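Local structure of complement factor H (Mus musculus, 2YBY) at residues Q88-V94 with Q106-T112; K36-S42 with P64-K68; P4-P8 with C54-W59. The protein regulates the complement system of innate immunity, and this fragment holds two of its sushi (complement control protein) domains, the sixth and seventh. The protein carries 1 engineered substitution. All coordinates share one frame; numbering follows the deposited sequence.

Contact 1. Residues Q88-V94 with Q106-T112; sequences QGQSLKV and QDTMTCT. With EDO (1,2-ethanediol), chain B.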
loop_
_atom_site.group_PDB
_atom_site.type_symbol
_atom_site.label_atom_id
_atom_site.label_comp_id
_atom_site.label_asym_id
_atom_site.label_seq_id
_atom_site.Cartn_x
_atom_site.Cartn_y
_atom_site.Cartn_z
ATOM N N GLN A 88 0.198 0.404 4.809
ATOM C CA GLN A 88 0.019 -0.372 6.013
ATOM C C GLN A 88 1.336 -0.625 6.752
ATOM O O GLN A 88 2.318 -1.098 6.160
ATOM C CB GLN A 88 -0.661 -1.681 5.654
ATOM C CG GLN A 88 -1.312 -2.372 6.816
ATOM C CD GLN A 88 -2.239 -3.469 6.348
ATOM O OE1 GLN A 88 -2.707 -3.508 5.187
ATOM N NE2 GLN A 88 -2.562 -4.363 7.251
ATOM N N GLY A 89 1.366 -0.222 8.014
ATOM C CA GLY A 89 2.554 -0.382 8.850
ATOM C C GLY A 89 3.362 0.892 9.032
ATOM O O GLY A 89 4.203 0.950 9.940
ATOM N N GLN A 90 3.151 1.903 8.148
ATOM C CA GLN A 90 3.865 3.175 8.248
ATOM C C GLN A 90 3.171 4.105 9.244
ATOM O O GLN A 90 1.986 3.965 9.529
ATOM C CB GLN A 90 3.984 3.874 6.883
ATOM C CG GLN A 90 4.848 3.081 5.892
ATOM C CD GLN A 90 4.913 3.666 4.520
ATOM O OE1 GLN A 90 4.041 4.394 4.085
ATOM N NE2 GLN A 90 5.941 3.326 3.775
ATOM N N SER A 91 3.953 5.010 9.823
ATOM C CA SER A 91 3.456 5.987 10.783
ATOM C C SER A 91 4.118 7.333 10.580
ATOM O O SER A 91 5.172 7.451 9.936
ATOM C CB SER A 91 3.630 5.504 12.223
ATOM O OG SER A 91 4.980 5.281 12.565
ATOM N N LEU A 92 3.446 8.373 11.063
ATOM C CA LEU A 92 4.002 9.728 11.039
ATOM C C LEU A 92 3.545 10.491 12.268
ATOM O O LEU A 92 2.618 10.058 12.952
ATOM C CB LEU A 92 3.717 10.516 9.744
ATOM C CG LEU A 92 2.343 11.139 9.573
ATOM C CD1 LEU A 92 2.365 12.266 8.543
ATOM C CD2 LEU A 92 1.347 10.110 9.152
ATOM N N LYS A 93 4.223 11.572 12.564
ATOM C CA LYS A 93 3.886 12.394 13.724
ATOM C C LYS A 93 3.098 13.576 13.209
ATOM O O LYS A 93 3.530 14.280 12.289
ATOM C CB LYS A 93 5.126 12.883 14.475
ATOM C CG LYS A 93 4.775 13.464 15.837
ATOM C CD LYS A 93 6.024 13.971 16.521
ATOM C CE LYS A 93 5.708 14.611 17.857
ATOM N NZ LYS A 93 5.564 13.599 18.962
ATOM N N VAL A 94 1.909 13.774 13.779
ATOM C CA VAL A 94 1.027 14.865 13.392
ATOM C C VAL A 94 1.274 16.034 14.352
ATOM O O VAL A 94 1.453 15.826 15.545
ATOM C CB VAL A 94 -0.420 14.353 13.461
ATOM C CG1 VAL A 94 -1.448 15.439 13.215
ATOM C CG2 VAL A 94 -0.615 13.210 12.484
ATOM N N GLN A 106 2.340 10.649 21.903
ATOM C CA GLN A 106 3.239 11.186 20.896
ATOM C C GLN A 106 2.568 11.803 19.674
ATOM O O GLN A 106 3.284 12.272 18.798
ATOM C CB GLN A 106 4.209 10.072 20.463
ATOM C CG GLN A 106 5.147 9.587 21.572
ATOM C CD GLN A 106 6.035 10.696 22.100
ATOM O OE1 GLN A 106 6.504 11.556 21.349
ATOM N NE2 GLN A 106 6.268 10.729 23.402
ATOM N N ASP A 107 1.233 11.862 19.604
ATOM C CA ASP A 107 0.557 12.405 18.427
ATOM C C ASP A 107 1.006 11.716 17.133
ATOM O O ASP A 107 1.143 12.371 16.086
ATOM C CB ASP A 107 0.685 13.918 18.316
ATOM C CG ASP A 107 -0.075 14.658 19.393
ATOM O OD1 ASP A 107 -1.026 14.059 19.972
ATOM O OD2 ASP A 107 0.240 15.845 19.626
ATOM N N THR A 108 1.197 10.400 17.200
ATOM C CA THR A 108 1.549 9.629 16.007
ATOM C C THR A 108 0.309 8.915 15.501
ATOM O O THR A 108 -0.599 8.604 16.276
ATOM C CB THR A 108 2.691 8.678 16.277
ATOM O OG1 THR A 108 2.307 7.824 17.334
ATOM C CG2 THR A 108 3.967 9.401 16.623
ATOM N N MET A 109 0.238 8.746 14.186
ATOM C CA MET A 109 -0.860 8.036 13.516
ATOM C C MET A 109 -0.184 6.897 12.791
ATOM O O MET A 109 0.862 7.139 12.178
ATOM C CB MET A 109 -1.475 8.880 12.395
ATOM C CG MET A 109 -2.648 9.590 12.737
ATOM S SD MET A 109 -3.491 10.377 11.395
ATOM C CE MET A 109 -2.298 11.142 10.405
ATOM N N THR A 110 -0.818 5.705 12.772
ATOM C CA THR A 110 -0.267 4.543 12.083
ATOM C C THR A 110 -1.280 4.124 11.024
ATOM O O THR A 110 -2.486 4.154 11.276
ATOM C CB THR A 110 0.033 3.448 13.093
ATOM O OG1 THR A 110 1.039 3.954 13.992
ATOM C CG2 THR A 110 0.521 2.157 12.436
ATOM N N CYS A 111 -0.796 3.765 9.830
ATOM C CA CYS A 111 -1.676 3.256 8.790
ATOM C C CYS A 111 -1.928 1.755 9.099
ATOM O O CYS A 111 -1.005 0.942 8.989
ATOM C CB CYS A 111 -1.044 3.456 7.418
ATOM S SG CYS A 111 -2.067 2.865 6.042
ATOM N N THR A 112 -3.135 1.423 9.553
ATOM C CA THR A 112 -3.519 0.042 9.903
ATOM C C THR A 112 -4.355 -0.573 8.802
ATOM O O THR A 112 -4.713 0.104 7.848
ATOM C CB THR A 112 -4.283 0.010 11.253
ATOM O OG1 THR A 112 -5.622 0.459 11.083
ATOM C CG2 THR A 112 -3.614 0.824 12.352
HETATM C C1 EDO B . 1.761 17.753 10.096
HETATM O O1 EDO B . 0.595 17.458 10.880
HETATM C C2 EDO B . 3.003 17.117 10.692
HETATM O O2 EDO B . 3.216 15.873 10.031
HETATM O O HOH W 1 7.305 11.417 18.870
HETATM O O HOH W 2 1.389 17.168 17.872
#
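Q88 meets C111 where the two segments first come together. Its CA lies 3.4 Å from C111 O in a CA-H...O contact. Its OE1 accepts a hydrogen bond from R67 N. G89 N then donates to the same C111 O, nearly straight. Q90 returns the bond: its carbonyl O accepts C111 N at 2.8 Å. The Q90 side chain bonds back to V87 N.

S91 and T110 form a non-hydrogen-bonded antiparallel pair, with S91 CB 3.5 Å from T110 OG1. L92 and M109 are the hydrogen-bonded pair, and each N reaches the other's O. Their side chains run side by side on the face away from S91 and K93, and L92 CD2 lies against M109 CE. W116 and F71 pack against both.

K93 lies on the S91 side, opposite T108. CG is anti to the backbone N (chi1 -167°) and the chain runs straight until it bends at chi4 (82°), which sets NZ beside Q106. There NZ bonds to Q106 O at 2.6 Å, with the donor tilted 27° from the carbonyl plane. Q106 O holds K93 NZ directly, and a water that accepts from NZ and donates to Q106 OE1 adds an indirect link. A 1,2-ethanediol, probably from the crystallisation liquor, donates to K93 O.

V94 N closes the pairing on D107 O at 2.8 Å. A second water links V94 O to D107 OD2, while D107 OD1 accepts L102 N. V94 CG2 presses on M109 CE at 3.4 Å, tighter than a usual carbon contact. This is an antiparallel strand pair of a sushi domain, tied through C111 to C69 by a disulfide and packed over the tryptophan characteristic of this fold.

Contact 2. Residues K36-S42 with P64-K68; sequences KCDNGFS and PCVRK
G40 O takes two bonds at once, from K68 N and from R67 NH1, both at 3.1 Å. The donors approach from opposite faces of its carbonyl plane. G40 is in the type II turn D38-F41 that leads into strand 41-42, within a sushi domain, and the contact includes one of that domain's two disulfides. Two residues on, S42 and V66 form an antiparallel hydrogen-bonded pair: S42 N bonds to V66 O and V66 N to S42 O, the second nearly straight.

K68 also reaches back over this turn. Its NZ donates to two waters, both of which also bind G40 N, one of them weakly. The water with the weak bond from G40 N also donates to F41 O.

R67 curls back through bends at chi2 and chi3, which carry its guanidinium over one face of the F41 ring. The cation-pi contact is off-centre, with R67 CZ 4.2 Å from the ring centroid and the two planes 33° apart. R67 NE is held by E113 O of the next domain, and Y12 stacks on the F41 ring.

Beside the strand pair, K68 CB packs on S42 CB at 3.8 Å. On the other flank F41 CB approaches C65 CB. There C37 SG joins C65 SG in a disulfide of 2.1 Å with a chi3 of -85°.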
loop_
_atom_site.group_PDB
_atom_site.type_symbol
_atom_site.label_atom_id
_atom_site.label_comp_id
_atom_site.label_asym_id
_atom_site.label_seq_id
_atom_site.Cartn_x
_atom_site.Cartn_y
_atom_site.Cartn_z
ATOM N N LYS A 36 -1.887 -3.391 -10.280
ATOM C CA LYS A 36 -2.512 -2.265 -9.593
ATOM C C LYS A 36 -3.367 -2.821 -8.468
ATOM O O LYS A 36 -3.625 -4.033 -8.410
ATOM C CB LYS A 36 -3.356 -1.430 -10.578
ATOM C CG LYS A 36 -4.488 -2.218 -11.201
ATOM C CD LYS A 36 -5.358 -1.388 -12.147
ATOM C CE LYS A 36 -6.445 -2.237 -12.775
ATOM N NZ LYS A 36 -7.462 -1.409 -13.480
ATOM N N CYS A 37 -3.759 -1.957 -7.566
ATOM C CA CYS A 37 -4.570 -2.335 -6.427
ATOM C C CYS A 37 -5.923 -1.658 -6.478
ATOM O O CYS A 37 -6.076 -0.574 -7.020
ATOM C CB CYS A 37 -3.847 -2.015 -5.124
ATOM S SG CYS A 37 -2.233 -2.810 -4.972
ATOM N N ASP A 38 -6.880 -2.255 -5.760
ATOM C CA ASP A 38 -8.218 -1.702 -5.614
ATOM C C ASP A 38 -8.173 -0.332 -4.906
ATOM O O ASP A 38 -7.279 -0.077 -4.103
ATOM C CB ASP A 38 -9.074 -2.621 -4.726
ATOM C CG ASP A 38 -9.282 -4.043 -5.213
ATOM O OD1 ASP A 38 -8.793 -4.376 -6.304
ATOM O OD2 ASP A 38 -9.892 -4.827 -4.478
ATOM N N ASN A 39 -9.193 0.491 -5.110
ATOM C CA ASN A 39 -9.316 1.745 -4.380
ATOM C C ASN A 39 -9.229 1.477 -2.891
ATOM O O ASN A 39 -9.894 0.567 -2.378
ATOM C CB ASN A 39 -10.678 2.391 -4.672
ATOM C CG ASN A 39 -10.837 2.787 -6.123
ATOM O OD1 ASN A 39 -9.843 3.029 -6.836
ATOM N ND2 ASN A 39 -12.078 2.788 -6.625
ATOM N N GLY A 40 -8.419 2.260 -2.209
ATOM C CA GLY A 40 -8.187 2.078 -0.781
ATOM C C GLY A 40 -6.964 1.246 -0.451
ATOM O O GLY A 40 -6.650 1.041 0.728
ATOM N N PHE A 41 -6.307 0.684 -1.485
ATOM C CA PHE A 41 -5.159 -0.199 -1.353
ATOM C C PHE A 41 -4.025 0.245 -2.239
ATOM O O PHE A 41 -4.186 1.083 -3.145
ATOM C CB PHE A 41 -5.526 -1.644 -1.717
ATOM C CG PHE A 41 -6.533 -2.217 -0.754
ATOM C CD1 PHE A 41 -7.895 -2.039 -0.960
ATOM C CD2 PHE A 41 -6.125 -2.905 0.371
ATOM C CE1 PHE A 41 -8.818 -2.500 -0.032
ATOM C CE2 PHE A 41 -7.059 -3.434 1.261
ATOM C CZ PHE A 41 -8.396 -3.221 1.053
ATOM N N SER A 42 -2.847 -0.298 -1.943
ATOM C CA SER A 42 -1.668 0.154 -2.651
ATOM C C SER A 42 -0.575 -0.905 -2.655
ATOM O O SER A 42 -0.467 -1.661 -1.691
ATOM C CB SER A 42 -1.126 1.387 -1.904
ATOM O OG SER A 42 0.135 1.848 -2.339
ATOM N N PRO A 64 0.721 -8.390 -2.298
ATOM C CA PRO A 64 1.052 -7.297 -3.216
ATOM C C PRO A 64 0.329 -5.988 -2.964
ATOM O O PRO A 64 0.828 -4.933 -3.366
ATOM C CB PRO A 64 0.679 -7.893 -4.573
ATOM C CG PRO A 64 0.852 -9.362 -4.392
ATOM C CD PRO A 64 0.282 -9.584 -3.042
ATOM N N CYS A 65 -0.893 -6.090 -2.433
ATOM C CA CYS A 65 -1.735 -4.941 -2.174
ATOM C C CYS A 65 -2.064 -4.908 -0.696
ATOM O O CYS A 65 -2.578 -5.892 -0.136
ATOM C CB CYS A 65 -2.989 -5.007 -3.013
ATOM S SG CYS A 65 -2.676 -4.821 -4.782
ATOM N N VAL A 66 -1.741 -3.777 -0.081
ATOM C CA VAL A 66 -1.952 -3.518 1.350
ATOM C C VAL A 66 -2.785 -2.243 1.524
ATOM O O VAL A 66 -2.961 -1.461 0.583
ATOM C CB VAL A 66 -0.599 -3.410 2.110
ATOM C CG1 VAL A 66 0.192 -4.717 2.026
ATOM C CG2 VAL A 66 0.248 -2.257 1.599
ATOM N N ARG A 67 -3.307 -2.017 2.737
ATOM C CA ARG A 67 -4.066 -0.795 2.978
ATOM C C ARG A 67 -3.249 0.480 2.659
ATOM O O ARG A 67 -2.062 0.563 2.978
ATOM C CB ARG A 67 -4.578 -0.731 4.434
ATOM C CG ARG A 67 -5.437 0.485 4.776
ATOM C CD ARG A 67 -6.692 0.621 3.983
ATOM N NE ARG A 67 -7.686 -0.407 4.281
ATOM C CZ ARG A 67 -8.792 -0.626 3.563
ATOM N NH1 ARG A 67 -9.031 0.081 2.460
ATOM N NH2 ARG A 67 -9.653 -1.571 3.927
ATOM N N LYS A 68 -3.907 1.444 2.006
ATOM C CA LYS A 68 -3.367 2.745 1.676
ATOM C C LYS A 68 -4.026 3.760 2.602
ATOM O O LYS A 68 -5.252 3.741 2.777
ATOM C CB LYS A 68 -3.712 3.101 0.224
ATOM C CG LYS A 68 -3.213 4.423 -0.258
ATOM C CD LYS A 68 -3.550 4.679 -1.729
ATOM C CE LYS A 68 -4.964 5.147 -1.903
ATOM N NZ LYS A 68 -5.255 5.517 -3.314
HETATM O O HOH W 3 -5.864 2.934 -4.091
HETATM O O HOH W 4 -7.853 4.669 -3.438
#

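Contact 3. Residues P4-P8 with C54-W59; sequences PCEFP and CTAQGW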
loop_
_atom_site.group_PDB
_atom_site.type_symbol
_atom_site.label_atom_id
_atom_site.label_comp_id
_atom_site.label_asym_id
_atom_site.label_seq_id
_atom_site.Cartn_x
_atom_site.Cartn_y
_atom_site.Cartn_z
ATOM N N PRO A 4 8.640 -21.832 -12.645
ATOM C CA PRO A 4 8.017 -22.148 -11.349
ATOM C C PRO A 4 6.904 -21.224 -10.873
ATOM O O PRO A 4 6.282 -21.552 -9.868
ATOM C CB PRO A 4 9.193 -22.063 -10.390
ATOM C CG PRO A 4 10.053 -20.997 -10.946
ATOM C CD PRO A 4 9.885 -21.055 -12.461
ATOM N N CYS A 5 6.693 -20.066 -11.531
ATOM C CA CYS A 5 5.699 -19.090 -11.078
ATOM C C CYS A 5 4.407 -19.225 -11.826
ATOM O O CYS A 5 4.353 -18.888 -13.011
ATOM C CB CYS A 5 6.246 -17.675 -11.187
ATOM S SG CYS A 5 7.581 -17.336 -10.028
ATOM N N GLU A 6 3.367 -19.675 -11.138
ATOM C CA GLU A 6 2.060 -19.833 -11.755
ATOM C C GLU A 6 1.336 -18.478 -11.858
ATOM O O GLU A 6 1.788 -17.477 -11.288
ATOM C CB GLU A 6 1.205 -20.874 -10.985
ATOM C CG GLU A 6 1.771 -22.295 -11.011
ATOM C CD GLU A 6 1.678 -23.054 -12.320
ATOM O OE1 GLU A 6 0.632 -22.969 -13.001
ATOM O OE2 GLU A 6 2.628 -23.808 -12.624
ATOM N N PHE A 7 0.180 -18.462 -12.551
ATOM C CA PHE A 7 -0.618 -17.248 -12.731
ATOM C C PHE A 7 -0.900 -16.628 -11.346
ATOM O O PHE A 7 -1.428 -17.338 -10.472
ATOM C CB PHE A 7 -1.928 -17.569 -13.490
ATOM C CG PHE A 7 -2.843 -16.376 -13.644
ATOM C CD1 PHE A 7 -2.392 -15.204 -14.235
ATOM C CD2 PHE A 7 -4.140 -16.407 -13.143
ATOM C CE1 PHE A 7 -3.218 -14.084 -14.311
ATOM C CE2 PHE A 7 -4.954 -15.290 -13.221
ATOM C CZ PHE A 7 -4.489 -14.148 -13.803
ATOM N N PRO A 8 -0.444 -15.384 -11.080
ATOM C CA PRO A 8 -0.615 -14.815 -9.738
ATOM C C PRO A 8 -1.991 -14.246 -9.480
ATOM O O PRO A 8 -2.439 -13.339 -10.204
ATOM C CB PRO A 8 0.452 -13.723 -9.688
ATOM C CG PRO A 8 0.599 -13.267 -11.060
ATOM C CD PRO A 8 0.285 -14.448 -11.961
ATOM N N CYS A 54 8.718 -12.619 -10.262
ATOM C CA CYS A 54 8.865 -14.062 -10.067
ATOM C C CYS A 54 10.285 -14.324 -9.520
ATOM O O CYS A 54 11.260 -14.071 -10.224
ATOM C CB CYS A 54 8.638 -14.812 -11.363
ATOM S SG CYS A 54 9.045 -16.572 -11.227
ATOM N N THR A 55 10.404 -14.753 -8.260
ATOM C CA THR A 55 11.707 -14.977 -7.628
ATOM C C THR A 55 11.882 -16.458 -7.295
ATOM O O THR A 55 10.939 -17.238 -7.408
ATOM C CB THR A 55 11.856 -14.131 -6.347
ATOM O OG1 THR A 55 11.231 -14.781 -5.251
ATOM C CG2 THR A 55 11.388 -12.708 -6.510
ATOM N N ALA A 56 13.050 -16.808 -6.738
ATOM C CA ALA A 56 13.312 -18.186 -6.279
ATOM C C ALA A 56 12.436 -18.569 -5.068
ATOM O O ALA A 56 12.331 -19.750 -4.735
ATOM C CB ALA A 56 14.780 -18.336 -5.933
ATOM N N GLN A 57 11.780 -17.566 -4.418
ATOM C CA GLN A 57 10.850 -17.792 -3.315
ATOM C C GLN A 57 9.381 -17.637 -3.796
ATOM O O GLN A 57 8.458 -17.648 -2.983
ATOM C CB GLN A 57 11.188 -16.820 -2.165
ATOM C CG GLN A 57 12.396 -17.298 -1.330
ATOM C CD GLN A 57 13.168 -16.196 -0.641
ATOM O OE1 GLN A 57 12.687 -15.071 -0.450
ATOM N NE2 GLN A 57 14.391 -16.509 -0.220
ATOM N N GLY A 58 9.180 -17.608 -5.112
ATOM C CA GLY A 58 7.868 -17.426 -5.714
ATOM C C GLY A 58 7.602 -15.950 -5.927
ATOM O O GLY A 58 8.528 -15.144 -5.942
ATOM N N TRP A 59 6.342 -15.589 -6.112
ATOM C CA TRP A 59 5.988 -14.186 -6.337
ATOM C C TRP A 59 6.291 -13.330 -5.153
ATOM O O TRP A 59 6.064 -13.750 -3.998
ATOM C CB TRP A 59 4.495 -14.077 -6.636
ATOM C CG TRP A 59 4.113 -14.694 -7.933
ATOM C CD1 TRP A 59 3.346 -15.802 -8.125
ATOM C CD2 TRP A 59 4.438 -14.196 -9.242
ATOM N NE1 TRP A 59 3.198 -16.048 -9.467
ATOM C CE2 TRP A 59 3.854 -15.069 -10.175
ATOM C CE3 TRP A 59 5.192 -13.104 -9.716
ATOM C CZ2 TRP A 59 4.027 -14.919 -11.541
ATOM C CZ3 TRP A 59 5.335 -12.940 -11.082
ATOM C CH2 TRP A 59 4.719 -13.809 -11.977
#
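C5 and C54 meet through different first torsions. SG of C5 is anti to its carbonyl carbon (chi1 -68°), whereas SG of C54 is anti to its own N (172°). C5 SG and C54 SG bond at 2.0 Å. This is the first disulfide of a sushi domain, fixing the loop at the start of the domain to the end of strand 50-55.

W59 follows a type I turn from T55 to G58. Its CG lies beside the backbone N, and the indole reaches back between C5 and P8. Each takes one face. On one side P8 CB sits over the five-membered ring of W59, 3.7 Å from its centroid, in a CH-pi contact. P8 CG and CD continue the cover toward W59 CZ2 and CE2. On the opposite side C5 SG lies over the same W59 five-membered ring at 4.5 Å from the centroid, a sulfur-aromatic contact. C5 CB is closer to the ring plane and touches W59 CZ2 at 3.6 Å. The indole is thus sandwiched, and L52 of strand 50-55 touches both P8 and W59.

The turn that delivers W59 has its own bonds. T55 OG1 donates to G58 O at 2.8 Å, in the carbonyl plane and on a lone pair of that oxygen; T55 N donates to G58 O as well. T55 OG1 also accepts Q57 N, which makes an ST turn. G58 N returns to T55 O. G58 CA comes within 4.3 Å of C5 SG.

The indole edge is pinned as well as its faces. E6 contributes its backbone carbonyl here, and its side chain leans on P26. W59 NE1 donates to E6 O at 2.7 Å, with the acceptor 8° from the ring plane and the donor in the carbonyl plane.

Contacts 3 and 2 lie in the first sushi domain and contact 1 in the second. Both close before contact 1 opens. Contacts 3 and 1 have centres about 32 Å apart, on opposite sides of the chain's centre. Contacts 2 and 3 have alternating segments and centres about 20 Å apart. Both reach the sheet of strands 32-37 and 50-55, but their nearest atoms stay about 6 Å apart. Contact 2 lies about 18 Å from contact 1 between centres and touches it at the domain junction, where R67 O probably accepts from Q88 N. Strand 66-71 runs from the first repeat into the second, between strand 41-42 of the first and 84-87 of the second, consistent with a defined arrangement of the pair.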